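Local coordinates for phage-like element PBSX protein XepA (Bacillus subtilis, PDB 6IA5) that is a pentameric prophage lytic-cassette protein of unknown function that does not seem to be involved in host cell lysis, at residues T237-T242 with E247-D252; Y6-D11 with A16-P21. All blocks are in the same frame, centred on the assembly; numbering follows the deposited sequence.

In the fold
Contact 1 and contact 2 mark two remote ends of an elongated all-beta chain within a pentamer. Their centres are 89 Å apart and their nearest atoms about 73 Å, on opposite sides of the chain's centre. Contact 2 lies near the N-terminus and is complete long before contact 1 begins: residues 6-21 form the N-terminal loop and the start of its short two-stranded sheet, whereas residues 237-252 belong to the large antiparallel sheet near the C-terminus. Both reach the second subunit, contact 2 much more extensively, and it also meets the third and, at Lys20, the fourth. No active site is known. Acetate near Ser241 and glycerol near Phe8 probably come from the crystallisation liquor.

Contact 1. Residues T237-T242 with E247-D252; sequences TTASST and EAWAFD
Thr242 and Glu247 have CA atoms 9.4 Å apart, and Thr238 and Trp249 8.7 Å, too far for backbone pairing, so the side chains of Glu247 and Trp249 reach across to side chains and backbone of 237-242. Both segments belong to a curled antiparallel beta sheet. Strand 247-252 runs between strands 200-207 and 225-232, while the other segment changes partners: Ala239 bonds to Gly230 through its backbone, and Thr242 to Val214. Ser240, between them, leaves the extended conformation and lets the chain turn across the sheet.

Trp249 fills the space inside this bend. Its CG lies beside the backbone N and opposite the carbonyl carbon (chi1 -67°), sending the indole toward residues 237-242. Thr237 O, 3.5 Å from CZ3, and Thr242 CB, 3.7 Å from CZ2, approach its benzene end obliquely, while CH2 meets the methyl of Ala239 (CB, 3.9 Å) and CG2 of Thr237. Alanine and threonine are short enough to let so large a ring in, and Phe216 lines it further. Thr237 turns its OG1 to Asp235, leaving its methyl for the indole.

Glu247 takes the indole N-H; its chain, extended beyond CG, brings OE2 within 2.8 Å of Trp249 NE1, in the indole plane, though NE1 approaches well above the carboxylate plane (56° out of it). The same OE2 accepts a hydrogen bond from Thr242 OG1, modelled so short that its exact length is doubtful. Thr242 OG1, which chi1 (-173°) places anti to the backbone N, also takes a bond from Gly244 N. A water closes the network, donating to Thr242 OG1 at 3.0 Å and to Glu247 OE1 at 3.1 Å.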
# COMPACT_ATOMS: atom_id res chain seq x y z
N THR E 237 -34.35 32.99 -11.42
CA THR E 237 -34.25 33.60 -12.74
C THR E 237 -33.09 32.93 -13.48
O THR E 237 -32.01 32.77 -12.91
CB THR E 237 -33.87 35.09 -12.64
OG1 THR E 237 -34.88 35.72 -11.87
CG2 THR E 237 -33.73 35.80 -13.96
N THR E 238 -33.31 32.60 -14.76
CA THR E 238 -32.26 32.10 -15.64
C THR E 238 -31.94 33.20 -16.66
O THR E 238 -32.85 33.70 -17.31
CB THR E 238 -32.71 30.83 -16.36
OG1 THR E 238 -33.08 29.93 -15.32
CG2 THR E 238 -31.63 30.18 -17.19
N ALA E 239 -30.67 33.58 -16.77
CA ALA E 239 -30.30 34.64 -17.70
C ALA E 239 -28.84 34.49 -18.08
O ALA E 239 -28.10 33.78 -17.40
CB ALA E 239 -30.58 36.01 -17.10
N SER E 240 -28.45 35.18 -19.17
CA SER E 240 -27.05 35.17 -19.60
C SER E 240 -26.39 36.51 -19.29
O SER E 240 -25.25 36.75 -19.70
CB SER E 240 -26.95 34.82 -21.06
OG SER E 240 -27.74 35.73 -21.82
N SER E 241 -27.07 37.36 -18.51
CA SER E 241 -26.47 38.59 -18.03
C SER E 241 -27.33 39.16 -16.91
O SER E 241 -28.43 38.66 -16.65
CB SER E 241 -26.30 39.60 -19.15
OG SER E 241 -27.57 40.06 -19.56
N THR E 242 -26.81 40.19 -16.23
CA THR E 242 -27.57 40.84 -15.18
C THR E 242 -27.27 42.34 -15.13
O THR E 242 -26.14 42.76 -15.37
CB THR E 242 -27.31 40.19 -13.81
OG1 THR E 242 -28.21 40.80 -12.89
CG2 THR E 242 -25.89 40.33 -13.30
N GLU E 247 -26.39 39.88 -5.55
CA GLU E 247 -27.04 38.67 -6.01
C GLU E 247 -25.97 37.64 -6.38
O GLU E 247 -24.81 37.99 -6.55
CB GLU E 247 -28.00 38.98 -7.16
CG GLU E 247 -27.34 39.64 -8.33
CD GLU E 247 -28.21 40.09 -9.50
OE1 GLU E 247 -29.38 40.47 -9.31
OE2 GLU E 247 -27.69 40.06 -10.62
N ALA E 248 -26.38 36.38 -6.45
CA ALA E 248 -25.48 35.30 -6.80
C ALA E 248 -26.13 34.43 -7.87
O ALA E 248 -27.34 34.19 -7.82
CB ALA E 248 -25.13 34.49 -5.57
N TRP E 249 -25.30 33.93 -8.78
CA TRP E 249 -25.73 33.19 -9.95
C TRP E 249 -24.99 31.86 -9.98
O TRP E 249 -23.77 31.84 -9.83
CB TRP E 249 -25.42 34.01 -11.20
CG TRP E 249 -26.24 35.26 -11.33
CD1 TRP E 249 -25.97 36.50 -10.79
CD2 TRP E 249 -27.47 35.39 -12.07
NE1 TRP E 249 -26.96 37.38 -11.15
CE2 TRP E 249 -27.89 36.73 -11.94
CE3 TRP E 249 -28.24 34.50 -12.83
CZ2 TRP E 249 -29.04 37.20 -12.56
CZ3 TRP E 249 -29.39 34.97 -13.43
CH2 TRP E 249 -29.78 36.31 -13.29
N ALA E 250 -25.74 30.76 -10.19
CA ALA E 250 -25.20 29.42 -10.23
C ALA E 250 -25.06 28.97 -11.69
O ALA E 250 -26.00 29.13 -12.46
CB ALA E 250 -26.08 28.48 -9.44
N PHE E 251 -23.89 28.40 -12.03
CA PHE E 251 -23.63 27.95 -13.40
C PHE E 251 -23.15 26.50 -13.40
O PHE E 251 -22.39 26.09 -12.54
CB PHE E 251 -22.50 28.77 -14.04
CG PHE E 251 -22.78 30.24 -14.15
CD1 PHE E 251 -22.54 31.10 -13.08
CD2 PHE E 251 -23.31 30.77 -15.32
CE1 PHE E 251 -22.81 32.45 -13.19
CE2 PHE E 251 -23.59 32.12 -15.42
CZ PHE E 251 -23.33 32.96 -14.36
N ASP E 252 -23.60 25.77 -14.42
CA ASP E 252 -23.05 24.47 -14.77
C ASP E 252 -21.93 24.71 -15.78
O ASP E 252 -22.20 25.18 -16.88
CB ASP E 252 -24.14 23.57 -15.34
CG ASP E 252 -23.65 22.24 -15.92
OD1 ASP E 252 -22.46 21.86 -15.67
OD2 ASP E 252 -24.46 21.58 -16.61
O HOH W 1 -31.00 41.32 -11.85

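Contact 2. Residues Y6-D11 with A16-P21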
# COMPACT_ATOMS: atom_id res chain seq x y z
N TYR E 6 26.36 -26.85 26.21
CA TYR E 6 26.29 -27.18 24.78
C TYR E 6 27.66 -27.68 24.32
O TYR E 6 28.67 -27.36 24.95
CB TYR E 6 25.85 -25.98 23.92
CG TYR E 6 26.78 -24.80 24.07
CD1 TYR E 6 27.95 -24.70 23.33
CD2 TYR E 6 26.53 -23.82 25.02
CE1 TYR E 6 28.82 -23.64 23.50
CE2 TYR E 6 27.39 -22.74 25.20
CZ TYR E 6 28.53 -22.65 24.42
OH TYR E 6 29.40 -21.62 24.65
N GLU E 7 27.69 -28.42 23.22
CA GLU E 7 28.96 -28.91 22.70
C GLU E 7 29.04 -28.70 21.19
O GLU E 7 28.13 -29.10 20.47
CB GLU E 7 29.08 -30.41 23.03
CG GLU E 7 30.49 -30.95 22.83
CD GLU E 7 30.80 -32.21 23.64
OE1 GLU E 7 29.96 -32.60 24.49
OE2 GLU E 7 31.88 -32.79 23.42
N PHE E 8 30.13 -28.10 20.72
CA PHE E 8 30.28 -27.89 19.29
C PHE E 8 30.45 -29.24 18.59
O PHE E 8 31.23 -30.07 19.03
CB PHE E 8 31.46 -26.97 19.01
CG PHE E 8 31.27 -25.56 19.53
CD1 PHE E 8 30.04 -24.91 19.44
CD2 PHE E 8 32.35 -24.87 20.06
CE1 PHE E 8 29.90 -23.61 19.90
CE2 PHE E 8 32.21 -23.57 20.53
CZ PHE E 8 30.97 -22.95 20.47
N PRO E 9 29.73 -29.49 17.47
CA PRO E 9 29.97 -30.71 16.69
C PRO E 9 31.34 -30.62 16.01
O PRO E 9 31.92 -29.53 15.92
CB PRO E 9 28.85 -30.68 15.62
CG PRO E 9 28.55 -29.19 15.49
CD PRO E 9 28.68 -28.62 16.89
N LEU E 10 31.85 -31.77 15.56
CA LEU E 10 33.13 -31.84 14.87
C LEU E 10 32.84 -32.18 13.42
O LEU E 10 31.91 -32.94 13.16
CB LEU E 10 33.98 -32.97 15.50
CG LEU E 10 34.25 -32.90 17.01
CD1 LEU E 10 35.11 -34.07 17.45
CD2 LEU E 10 34.92 -31.60 17.40
N ASP E 11 33.64 -31.65 12.49
CA ASP E 11 33.51 -32.05 11.10
C ASP E 11 34.19 -33.40 10.88
O ASP E 11 34.67 -34.03 11.83
CB ASP E 11 34.02 -30.95 10.14
CG ASP E 11 35.52 -30.95 9.92
OD1 ASP E 11 36.25 -31.54 10.76
OD2 ASP E 11 35.96 -30.33 8.92
N ALA E 16 36.18 -28.74 15.36
CA ALA E 16 35.02 -28.19 16.04
C ALA E 16 34.61 -26.89 15.34
O ALA E 16 35.46 -26.17 14.82
CB ALA E 16 35.33 -27.92 17.49
N GLY E 17 33.30 -26.61 15.31
CA GLY E 17 32.79 -25.36 14.75
C GLY E 17 31.42 -25.06 15.37
O GLY E 17 30.71 -26.00 15.78
N ALA E 18 31.06 -23.77 15.43
CA ALA E 18 29.76 -23.39 15.96
C ALA E 18 28.70 -23.50 14.87
O ALA E 18 28.10 -22.50 14.49
CB ALA E 18 29.84 -22.01 16.57
N VAL E 19 28.47 -24.73 14.38
CA VAL E 19 27.68 -24.99 13.18
C VAL E 19 26.67 -26.08 13.48
O VAL E 19 26.79 -26.78 14.49
CB VAL E 19 28.54 -25.35 11.95
CG1 VAL E 19 29.52 -24.23 11.60
CG2 VAL E 19 29.27 -26.69 12.12
N LYS E 20 25.69 -26.22 12.58
CA LYS E 20 24.76 -27.33 12.56
C LYS E 20 24.86 -28.01 11.20
O LYS E 20 25.14 -27.36 10.20
CB LYS E 20 23.33 -26.84 12.78
CG LYS E 20 23.09 -26.21 14.14
CD LYS E 20 23.13 -27.22 15.29
CE LYS E 20 22.73 -26.58 16.59
NZ LYS E 20 22.86 -27.52 17.72
N PRO E 21 24.69 -29.36 11.14
CA PRO E 21 24.72 -30.08 9.86
C PRO E 21 23.34 -29.95 9.20
O PRO E 21 22.34 -29.74 9.89
CB PRO E 21 24.92 -31.55 10.30
CG PRO E 21 24.25 -31.61 11.68
CD PRO E 21 24.49 -30.25 12.30
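The N-terminal loop folds back on itself just before strand 20-22, bringing Leu10 beside Ala16 in a single beta bridge, with their CA atoms 4.3 Å apart. Pro9 O accepts the Gly17 N-H (N to O 3.3 Å) and also takes a CA-H...O contact from Ala16. Leu10 begins by pointing outward, but its CD2 returns to touch Ala16 CB at 3.7 Å. Beyond Gly17 the chain bends through an inverse gamma turn centred on Ala18, closed by a weak bond from Val19 N to Gly17 O.

Phe8 lies against this turn: its CG sits beside the backbone N (chi1 -65°), placing CE1 3.7 Å from Ala18 CB, while Ala18 N stands over one face toward the rim. Alanine's single methyl leaves room for the ring, which Phe29 of the third subunit meets edge-to-face. Phe8 N bonds to Asp11 OD2 of the third subunit, and Asp11 OD2 of this chain accepts Phe8 N of the second subunit, linking neighbouring chains through this loop. The rigid Pro9 ring packs tightly on the turn's far end, CG lying 3.1 Å from the buried Val19 O, which has no hydrogen-bonding partner.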